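Local coordinates for protein TRAP dicarboxylate transporter, DctP subunit (Anaerococcus prevoti, PDB 4N91) that binds D-glucuronate in a cleft between two domains and probably serves as the solute receptor of a TRAP-type uptake system, at residues Q77-V81 / V93-L99; L149-R154 / Q238-V244. One frame throughout, in Å; residues are numbered along the deposited sequence.

Interaction 1 (Q77-V81 / V93-L99); sequences QIDMV and VASNAIL. With BDP (beta-D-glucopyranuronic acid), chain C.
One wall of the glucuronate pocket is built where Gln77, in the first turn of helix 77-86, reaches across to Ala94 and Ser95 at the end of strand 91-95. From a CB close to the Ile98 methyl CD1, the chain turns at a first torsion well off a staggered value (chi1 -136°) and then runs extended. Gln77 CG lies 3.4 Å from Val93 O, and Gln77 CD rests 3.5 Å from Ala94 CA. At the amide, Gln77 OE1 accepts from Ser95 N at 2.9 Å in a nearly straight bond (169° at the hydrogen), although the donor stands above the carbonyl plane rather than in it. Gln77 NE2 gives one bond to the sugar hydroxyl O3 of beta-D-glucuronate at 3.0 Å and another to a water that in turn donates to Val93 O. Ser95 ends the strand and caps the weakly bonded helical turn 96-99, its OG taking the N-H of Ala97 as well as one from Gln177. Behind the amide the contact is apolar: Val81 CG2 sits 3.7 Å from Ala94 CB and 3.9 Å from Ile98 CD1, and Ile78 CD1 meets Ile98 CD1 at 4.1 Å. A leucine in place of Gln77 would probably leave Ser95 N without its acceptor and the sugar O3 without the NE2 donor. Because only the oxygen end of the Gln77 amide can accept the Ser95 N-H, the bond settles which way the amide is flipped, and NE2 is presented to the ligand.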
ATOM      1  N   GLN A  77       4.439  -2.894  10.160  1.00 14.47           N
ATOM      2  CA  GLN A  77       4.428  -1.574   9.564  1.00 15.34           C
ATOM      3  C   GLN A  77       4.066  -0.482  10.579  1.00 18.24           C
ATOM      4  O   GLN A  77       4.675   0.597  10.624  1.00 16.41           O
ATOM      5  CB  GLN A  77       3.441  -1.560   8.402  1.00 19.03           C
ATOM      6  CG  GLN A  77       3.937  -0.896   7.237  1.00 24.38           C
ATOM      7  CD  GLN A  77       3.023  -1.086   6.048  1.00 15.30           C
ATOM      8  OE1 GLN A  77       1.870  -0.703   6.101  1.00 15.61           O
ATOM      9  NE2 GLN A  77       3.549  -1.628   4.974  1.00 14.07           N
ATOM     10  N   ILE A  78       3.073  -0.761  11.412  1.00 16.06           N
ATOM     11  CA  ILE A  78       2.713   0.194  12.471  1.00 18.82           C
ATOM     12  C   ILE A  78       3.887   0.494  13.401  1.00 18.82           C
ATOM     13  O   ILE A  78       4.105   1.664  13.712  1.00 25.51           O
ATOM     14  CB  ILE A  78       1.511  -0.295  13.314  1.00 24.57           C
ATOM     15  CG1 ILE A  78       0.225   0.181  12.666  1.00 29.06           C
ATOM     16  CG2 ILE A  78       1.590   0.263  14.727  1.00 33.70           C
ATOM     17  CD1 ILE A  78      -0.017   1.719  12.797  1.00 29.95           C
ATOM     18  N   ASP A  79       4.635  -0.538  13.811  1.00 18.88           N
ATOM     19  CA  ASP A  79       5.882  -0.437  14.607  1.00 19.19           C
ATOM     20  C   ASP A  79       6.839   0.551  13.869  1.00 17.36           C
ATOM     21  O   ASP A  79       7.371   1.507  14.452  1.00 18.96           O
ATOM     22  CB  ASP A  79       6.644  -1.803  14.704  1.00 25.24           C
ATOM     23  CG  ASP A  79       6.037  -2.841  15.699  1.00 35.72           C
ATOM     24  OD1 ASP A  79       5.152  -2.503  16.532  1.00 23.99           O
ATOM     25  OD2 ASP A  79       6.486  -4.052  15.629  1.00 24.31           O
HETATM   26  N   MSE A  80       7.049   0.299  12.577  1.00 15.52           N
HETATM   27  CA  MSE A  80       8.042   1.045  11.794  1.00 14.95           C
HETATM   28  C   MSE A  80       7.662   2.508  11.607  1.00 16.12           C
HETATM   29  O   MSE A  80       8.536   3.371  11.650  1.00 16.13           O
HETATM   30  CB  MSE A  80       8.274   0.382  10.429  1.00 15.64           C
HETATM   31  CG  MSE A  80       8.972  -0.935  10.551  1.00 14.94           C
HETATM   32 SE   MSE A  80       9.545  -1.612   8.794  1.00 26.29          SE
HETATM   33  CE  MSE A  80       7.823  -2.346   8.211  1.00 20.54           C
ATOM     34  N   VAL A  81       6.387   2.800  11.380  1.00 14.54           N
ATOM     35  CA  VAL A  81       5.970   4.193  11.222  1.00 16.68           C
ATOM     36  C   VAL A  81       6.304   4.954  12.515  1.00 19.22           C
ATOM     37  O   VAL A  81       6.822   6.085  12.469  1.00 20.03           O
ATOM     38  CB  VAL A  81       4.499   4.329  10.887  1.00 15.52           C
ATOM     39  CG1 VAL A  81       4.063   5.807  10.871  1.00 17.89           C
ATOM     40  CG2 VAL A  81       4.208   3.695   9.537  1.00 16.31           C
ATOM     41  N   VAL A  93       8.620   1.983   4.594  1.00 12.30           N
ATOM     42  CA  VAL A  93       7.517   1.891   3.660  1.00 11.12           C
ATOM     43  C   VAL A  93       6.274   1.546   4.437  1.00 13.61           C
ATOM     44  O   VAL A  93       6.269   0.577   5.189  1.00 15.40           O
ATOM     45  CB  VAL A  93       7.782   0.807   2.579  1.00 14.51           C
ATOM     46  CG1 VAL A  93       6.590   0.664   1.652  1.00 14.02           C
ATOM     47  CG2 VAL A  93       8.995   1.158   1.752  1.00 15.63           C
ATOM     48  N   ALA A  94       5.220   2.326   4.225  1.00 12.92           N
ATOM     49  CA  ALA A  94       3.938   2.083   4.866  1.00 14.63           C
ATOM     50  C   ALA A  94       2.811   2.167   3.851  1.00 16.35           C
ATOM     51  O   ALA A  94       2.803   3.049   2.997  1.00 16.81           O
ATOM     52  CB  ALA A  94       3.699   3.111   5.961  1.00 16.85           C
ATOM     53  N   SER A  95       1.838   1.269   3.944  1.00 14.49           N
ATOM     54  CA  SER A  95       0.670   1.377   3.095  1.00 13.07           C
ATOM     55  C   SER A  95      -0.101   2.632   3.442  1.00 13.04           C
ATOM     56  O   SER A  95      -0.229   3.008   4.613  1.00 15.44           O
ATOM     57  CB  SER A  95      -0.246   0.169   3.271  1.00 15.05           C
ATOM     58  OG  SER A  95      -1.415   0.291   2.486  1.00 14.47           O
ATOM     59  N   ASN A  96      -0.614   3.288   2.423  1.00 14.44           N
ATOM     60  CA  ASN A  96      -1.450   4.465   2.634  1.00 13.22           C
ATOM     61  C   ASN A  96      -2.609   4.138   3.590  1.00 14.44           C
ATOM     62  O   ASN A  96      -3.114   5.014   4.308  1.00 15.69           O
ATOM     63  CB  ASN A  96      -1.999   4.920   1.298  1.00 12.75           C
ATOM     64  CG  ASN A  96      -2.566   6.305   1.343  1.00 20.20           C
ATOM     65  OD1 ASN A  96      -1.837   7.279   1.227  1.00 23.55           O
ATOM     66  ND2 ASN A  96      -3.865   6.402   1.520  1.00 18.24           N
ATOM     67  N   ALA A  97      -3.043   2.878   3.578  1.00 15.03           N
ATOM     68  CA  ALA A  97      -4.167   2.447   4.406  1.00 17.05           C
ATOM     69  C   ALA A  97      -3.966   2.845   5.868  1.00 18.06           C
ATOM     70  O   ALA A  97      -4.914   3.219   6.546  1.00 17.21           O
ATOM     71  CB  ALA A  97      -4.371   0.936   4.288  1.00 15.55           C
ATOM     72  N   ILE A  98      -2.750   2.705   6.385  1.00 12.57           N
ATOM     73  CA  ILE A  98      -2.529   2.966   7.800  1.00 16.42           C
ATOM     74  C   ILE A  98      -2.152   4.407   8.107  1.00 15.32           C
ATOM     75  O   ILE A  98      -2.269   4.857   9.234  1.00 16.34           O
ATOM     76  CB  ILE A  98      -1.508   2.004   8.454  1.00 16.08           C
ATOM     77  CG1 ILE A  98      -0.103   2.274   7.948  1.00 15.90           C
ATOM     78  CG2 ILE A  98      -1.936   0.498   8.260  1.00 15.61           C
ATOM     79  CD1 ILE A  98       0.974   1.608   8.773  1.00 20.43           C
ATOM     80  N   LEU A  99      -1.749   5.165   7.096  1.00 15.00           N
ATOM     81  CA  LEU A  99      -1.313   6.535   7.334  1.00 14.94           C
ATOM     82  C   LEU A  99      -2.481   7.448   7.679  1.00 14.86           C
ATOM     83  O   LEU A  99      -2.290   8.469   8.324  1.00 16.70           O
ATOM     84  CB  LEU A  99      -0.543   7.076   6.153  1.00 15.87           C
ATOM     85  CG  LEU A  99       0.791   6.347   5.916  1.00 17.24           C
ATOM     86  CD1 LEU A  99       1.469   6.931   4.696  1.00 19.61           C
ATOM     87  CD2 LEU A  99       1.711   6.426   7.117  1.00 17.48           C
TER
HETATM   88  C1  BDP C 402       0.583  -5.034   0.503  0.66 11.04           C
HETATM   89  C2  BDP C 402       1.229  -3.738   0.690  0.66 10.84           C
HETATM   90  C3  BDP C 402       1.864  -3.663   2.048  0.66 11.12           C
HETATM   91  C4  BDP C 402       0.896  -3.856   3.084  0.66 11.11           C
HETATM   92  C5  BDP C 402       0.194  -5.139   2.865  0.66  9.51           C
HETATM   93  C6  BDP C 402      -0.976  -5.337   3.862  0.66 11.29           C
HETATM   94  O2  BDP C 402       2.381  -3.838  -0.239  0.66 10.60           O
HETATM   95  O3  BDP C 402       2.542  -2.375   2.211  0.66 12.27           O
HETATM   96  O4  BDP C 402       1.393  -3.791   4.321  0.66 12.65           O
HETATM   97  O5  BDP C 402      -0.405  -5.184   1.523  0.66 12.23           O
HETATM   98  O6A BDP C 402      -0.663  -5.269   5.071  0.66 12.50           O
HETATM   99  O1  BDP C 402      -0.231  -4.923  -0.692  0.66 11.71           O
HETATM  100  O6B BDP C 402      -2.071  -5.768   3.433  0.66 13.00           O
HETATM  101  O   HOH W   1       6.507  -2.011   4.601  1.00 16.46           O

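Interaction 2 (L149-R154 / Q238-V244); sequences LDAGSR and QMVPDIV. With BDP (beta-D-glucopyranuronic acid), chain C.
Arg154 starts its run beside Gln238: Arg154 CB lies 3.9 Å from Gln238 O, which also accepts Arg154 N. CG stays near that oxygen, and Arg154 CD then lies 3.7 Å from Val240 CG2. The bend at chi3 (71°) turns the chain from this packing toward the ligand. NE is held in a salt bridge by Glu214. Arg154 NH1 donates to the ring oxygen O5 of beta-D-glucuronate (BDP) at 3.2 Å. Arg154 NH2 donates to the carboxylate oxygen BDP O6B at 3.0 Å, with a weak second bond from NH1 to the same O6B. Both sugar oxygens meet the guanidinium at its edge, and the positive charge probably helps neutralise the ligand carboxylate; Arg175 also bonds the ligand. The two segments run roughly antiparallel through the connection between the two domains, the hinge region of the periplasmic binding protein fold: strand 143-149 lies in one sheet and strand 154-158 in the other. At the far end, Leu149 and Asp242 form an antiparallel hydrogen-bonded pair, Leu149 N to Asp242 O being 2.8 Å, and Leu149 CD1 packs on Val244 CG2. Between the ends the backbones separate around ordered waters; one accepts from Val240 N and probably donates to Gly152 O. An Asx turn, in which Asp150 OD1 takes the N-H of Gly152 from above the carboxylate plane, shapes this stretch. Ala151 CB approaches Asp242 OD2 to 3.7 Å, while the Asp242 carboxylate straddles the sugar diol, Asp242 OD1 2.7 Å from BDP O3 and Asp242 OD2 2.8 Å from BDP O2.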
ATOM      1  N   LEU A 149       5.030   3.694  -4.092  1.00 13.54           N
ATOM      2  CA  LEU A 149       5.382   2.436  -4.717  1.00 11.98           C
ATOM      3  C   LEU A 149       4.094   1.751  -5.116  1.00 13.47           C
ATOM      4  O   LEU A 149       3.084   1.884  -4.418  1.00 13.27           O
ATOM      5  CB  LEU A 149       6.172   1.541  -3.754  1.00 14.59           C
ATOM      6  CG  LEU A 149       7.409   2.198  -3.100  1.00 13.19           C
ATOM      7  CD1 LEU A 149       7.915   1.328  -2.001  1.00 13.91           C
ATOM      8  CD2 LEU A 149       8.506   2.527  -4.087  1.00 16.63           C
ATOM      9  N   ASP A 150       4.135   0.996  -6.206  1.00 12.90           N
ATOM     10  CA  ASP A 150       2.959   0.329  -6.743  1.00 11.39           C
ATOM     11  C   ASP A 150       2.670  -0.944  -5.933  1.00 14.13           C
ATOM     12  O   ASP A 150       3.568  -1.752  -5.676  1.00 15.69           O
ATOM     13  CB  ASP A 150       3.242  -0.064  -8.193  1.00 13.54           C
ATOM     14  CG  ASP A 150       1.992  -0.307  -9.017  1.00 18.23           C
ATOM     15  OD1 ASP A 150       0.882  -0.472  -8.471  1.00 18.40           O
ATOM     16  OD2 ASP A 150       2.135  -0.329 -10.272  1.00 20.92           O
ATOM     17  N   ALA A 151       1.420  -1.098  -5.521  1.00 15.03           N
ATOM     18  CA  ALA A 151       0.946  -2.323  -4.875  1.00 12.78           C
ATOM     19  C   ALA A 151      -0.296  -2.853  -5.599  1.00 13.80           C
ATOM     20  O   ALA A 151      -1.113  -3.569  -5.017  1.00 13.05           O
ATOM     21  CB  ALA A 151       0.666  -2.077  -3.411  1.00 13.14           C
ATOM     22  N   GLY A 152      -0.443  -2.529  -6.884  1.00 14.72           N
ATOM     23  CA  GLY A 152      -1.542  -3.079  -7.668  1.00 15.95           C
ATOM     24  C   GLY A 152      -2.903  -2.734  -7.105  1.00 15.61           C
ATOM     25  O   GLY A 152      -3.081  -1.670  -6.523  1.00 14.67           O
ATOM     26  N   SER A 153      -3.872  -3.632  -7.284  1.00 15.07           N
ATOM     27  CA  SER A 153      -5.207  -3.443  -6.748  1.00 14.03           C
ATOM     28  C   SER A 153      -5.511  -4.546  -5.734  1.00 16.00           C
ATOM     29  O   SER A 153      -4.914  -5.620  -5.787  1.00 16.23           O
ATOM     30  CB  SER A 153      -6.271  -3.470  -7.859  1.00 18.23           C
ATOM     31  OG  SER A 153      -6.349  -4.752  -8.447  1.00 23.33           O
ATOM     32  N   ARG A 154      -6.416  -4.250  -4.806  1.00 13.42           N
ATOM     33  CA  ARG A 154      -6.781  -5.183  -3.759  1.00 13.15           C
ATOM     34  C   ARG A 154      -8.123  -5.821  -4.063  1.00 14.01           C
ATOM     35  O   ARG A 154      -9.093  -5.138  -4.397  1.00 15.36           O
ATOM     36  CB  ARG A 154      -6.826  -4.478  -2.405  1.00 13.43           C
ATOM     37  CG  ARG A 154      -5.477  -3.865  -2.049  1.00 14.05           C
ATOM     38  CD  ARG A 154      -5.485  -3.139  -0.780  1.00 13.82           C
ATOM     39  NE  ARG A 154      -5.585  -3.978   0.418  1.00 15.12           N
ATOM     40  CZ  ARG A 154      -4.552  -4.390   1.140  1.00 16.52           C
ATOM     41  NH1 ARG A 154      -3.304  -4.102   0.771  1.00 13.79           N
ATOM     42  NH2 ARG A 154      -4.771  -5.099   2.240  1.00 14.88           N
ATOM     43  N   GLN A 238      -9.899  -1.445  -4.226  1.00 15.81           N
ATOM     44  CA  GLN A 238      -8.988  -0.327  -3.978  1.00 14.79           C
ATOM     45  C   GLN A 238      -7.694  -0.481  -4.745  1.00 14.06           C
ATOM     46  O   GLN A 238      -7.268  -1.613  -5.080  1.00 15.37           O
ATOM     47  CB  GLN A 238      -8.621  -0.188  -2.511  1.00 16.90           C
ATOM     48  CG  GLN A 238      -9.744   0.168  -1.578  1.00 20.94           C
ATOM     49  CD  GLN A 238      -9.338  -0.097  -0.148  1.00 28.60           C
ATOM     50  OE1 GLN A 238      -8.965  -1.239   0.237  1.00 27.51           O
ATOM     51  NE2 GLN A 238      -9.363   0.940   0.649  1.00 29.03           N
HETATM   52  N   MSE A 239      -7.075   0.672  -5.021  1.00 17.71           N
HETATM   53  CA  MSE A 239      -5.700   0.740  -5.489  1.00 14.68           C
HETATM   54  C   MSE A 239      -4.976   1.595  -4.470  1.00 17.77           C
HETATM   55  O   MSE A 239      -5.076   2.824  -4.490  1.00 20.03           O
HETATM   56  CB  MSE A 239      -5.580   1.326  -6.890  1.00 16.61           C
HETATM   57  CG  MSE A 239      -6.396   0.579  -7.869  1.00 20.67           C
HETATM   58 SE   MSE A 239      -6.124   1.268  -9.665  1.00 27.93          SE
HETATM   59  CE  MSE A 239      -4.653   0.047 -10.185  1.00 42.52           C
ATOM     60  N   VAL A 240      -4.269   0.934  -3.562  1.00 13.54           N
ATOM     61  CA  VAL A 240      -3.747   1.618  -2.374  1.00 13.36           C
ATOM     62  C   VAL A 240      -2.243   1.755  -2.507  1.00 12.80           C
ATOM     63  O   VAL A 240      -1.513   0.758  -2.512  1.00 15.81           O
ATOM     64  CB  VAL A 240      -4.076   0.861  -1.063  1.00 15.62           C
ATOM     65  CG1 VAL A 240      -3.577   1.654   0.140  1.00 17.07           C
ATOM     66  CG2 VAL A 240      -5.590   0.602  -0.945  1.00 19.90           C
ATOM     67  N   PRO A 241      -1.760   2.990  -2.645  1.00 14.81           N
ATOM     68  CA  PRO A 241      -0.308   3.093  -2.813  1.00 14.03           C
ATOM     69  C   PRO A 241       0.442   2.747  -1.548  1.00 13.56           C
ATOM     70  O   PRO A 241      -0.038   3.025  -0.447  1.00 13.95           O
ATOM     71  CB  PRO A 241      -0.096   4.572  -3.174  1.00 14.76           C
ATOM     72  CG  PRO A 241      -1.278   5.292  -2.542  1.00 16.59           C
ATOM     73  CD  PRO A 241      -2.431   4.303  -2.649  1.00 17.23           C
ATOM     74  N   ASP A 242       1.617   2.160  -1.701  1.00 12.91           N
ATOM     75  CA  ASP A 242       2.595   2.126  -0.629  1.00 11.71           C
ATOM     76  C   ASP A 242       3.344   3.458  -0.653  1.00 15.48           C
ATOM     77  O   ASP A 242       3.643   4.015  -1.729  1.00 15.96           O
ATOM     78  CB  ASP A 242       3.558   0.946  -0.806  1.00 12.73           C
ATOM     79  CG  ASP A 242       2.946  -0.391  -0.448  1.00 14.67           C
ATOM     80  OD1 ASP A 242       2.018  -0.443   0.406  1.00 14.61           O
ATOM     81  OD2 ASP A 242       3.431  -1.408  -0.995  1.00 15.47           O
ATOM     82  N   ILE A 243       3.611   3.993   0.525  1.00 12.73           N
ATOM     83  CA  ILE A 243       4.249   5.297   0.648  1.00 13.77           C
ATOM     84  C   ILE A 243       5.602   5.141   1.318  1.00 16.48           C
ATOM     85  O   ILE A 243       5.727   4.463   2.345  1.00 14.50           O
ATOM     86  CB  ILE A 243       3.395   6.255   1.499  1.00 15.19           C
ATOM     87  CG1 ILE A 243       1.954   6.299   0.976  1.00 15.85           C
ATOM     88  CG2 ILE A 243       4.022   7.645   1.530  1.00 14.31           C
ATOM     89  CD1 ILE A 243       1.785   6.885  -0.422  1.00 16.97           C
ATOM     90  N   VAL A 244       6.628   5.746   0.734  1.00 13.97           N
ATOM     91  CA  VAL A 244       7.927   5.805   1.378  1.00 13.42           C
ATOM     92  C   VAL A 244       7.953   7.053   2.229  1.00 14.57           C
ATOM     93  O   VAL A 244       7.783   8.165   1.710  1.00 15.88           O
ATOM     94  CB  VAL A 244       9.047   5.861   0.335  1.00 14.98           C
ATOM     95  CG1 VAL A 244      10.394   5.806   0.991  1.00 16.39           C
ATOM     96  CG2 VAL A 244       8.870   4.720  -0.678  1.00 14.62           C
TER
HETATM   97  C1  BDP C 402       0.583  -5.034   0.503  0.66 11.04           C
HETATM   98  C2  BDP C 402       1.229  -3.738   0.690  0.66 10.84           C
HETATM   99  C3  BDP C 402       1.864  -3.663   2.048  0.66 11.12           C
HETATM  100  C4  BDP C 402       0.896  -3.856   3.084  0.66 11.11           C
HETATM  101  C5  BDP C 402       0.194  -5.139   2.865  0.66  9.51           C
HETATM  102  C6  BDP C 402      -0.976  -5.337   3.862  0.66 11.29           C
HETATM  103  O2  BDP C 402       2.381  -3.838  -0.239  0.66 10.60           O
HETATM  104  O3  BDP C 402       2.542  -2.375   2.211  0.66 12.27           O
HETATM  105  O4  BDP C 402       1.393  -3.791   4.321  0.66 12.65           O
HETATM  106  O5  BDP C 402      -0.405  -5.184   1.523  0.66 12.23           O
HETATM  107  O6A BDP C 402      -0.663  -5.269   5.071  0.66 12.50           O
HETATM  108  O1  BDP C 402      -0.231  -4.923  -0.692  0.66 11.71           O
HETATM  109  O6B BDP C 402      -2.071  -5.768   3.433  0.66 13.00           O
HETATM  110  O   HOH W   2       4.027  -3.125  -3.354  1.00 14.91           O
HETATM  111  O   HOH W   3      -1.259   0.076  -5.292  1.00 13.73           O
HETATM  112  O   HOH W   4      -3.358  -1.826  -3.583  1.00 14.55           O

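How the interactions relate
Both contacts are buried, both touch the same glucuronate, and each has one strand in a shared five-stranded sheet, where 91-95 and 242-247 are neighbours. They are joined directly: Ala94 O probably accepts from Ile243 N and Pro241 O from Asn96 N, while Ser95 OG packs on Val240 CG1. Interaction 1 joins a helix to a strand within one domain and combines a single amide-to-backbone bond with aliphatic packing. Interaction 2 lies nearer the centre of the chain, where the backbone passes between domains, and relies on backbone pairing, bridging waters and charged side chains. The first offers the ligand a neutral amide, the second a guanidinium and a carboxylate.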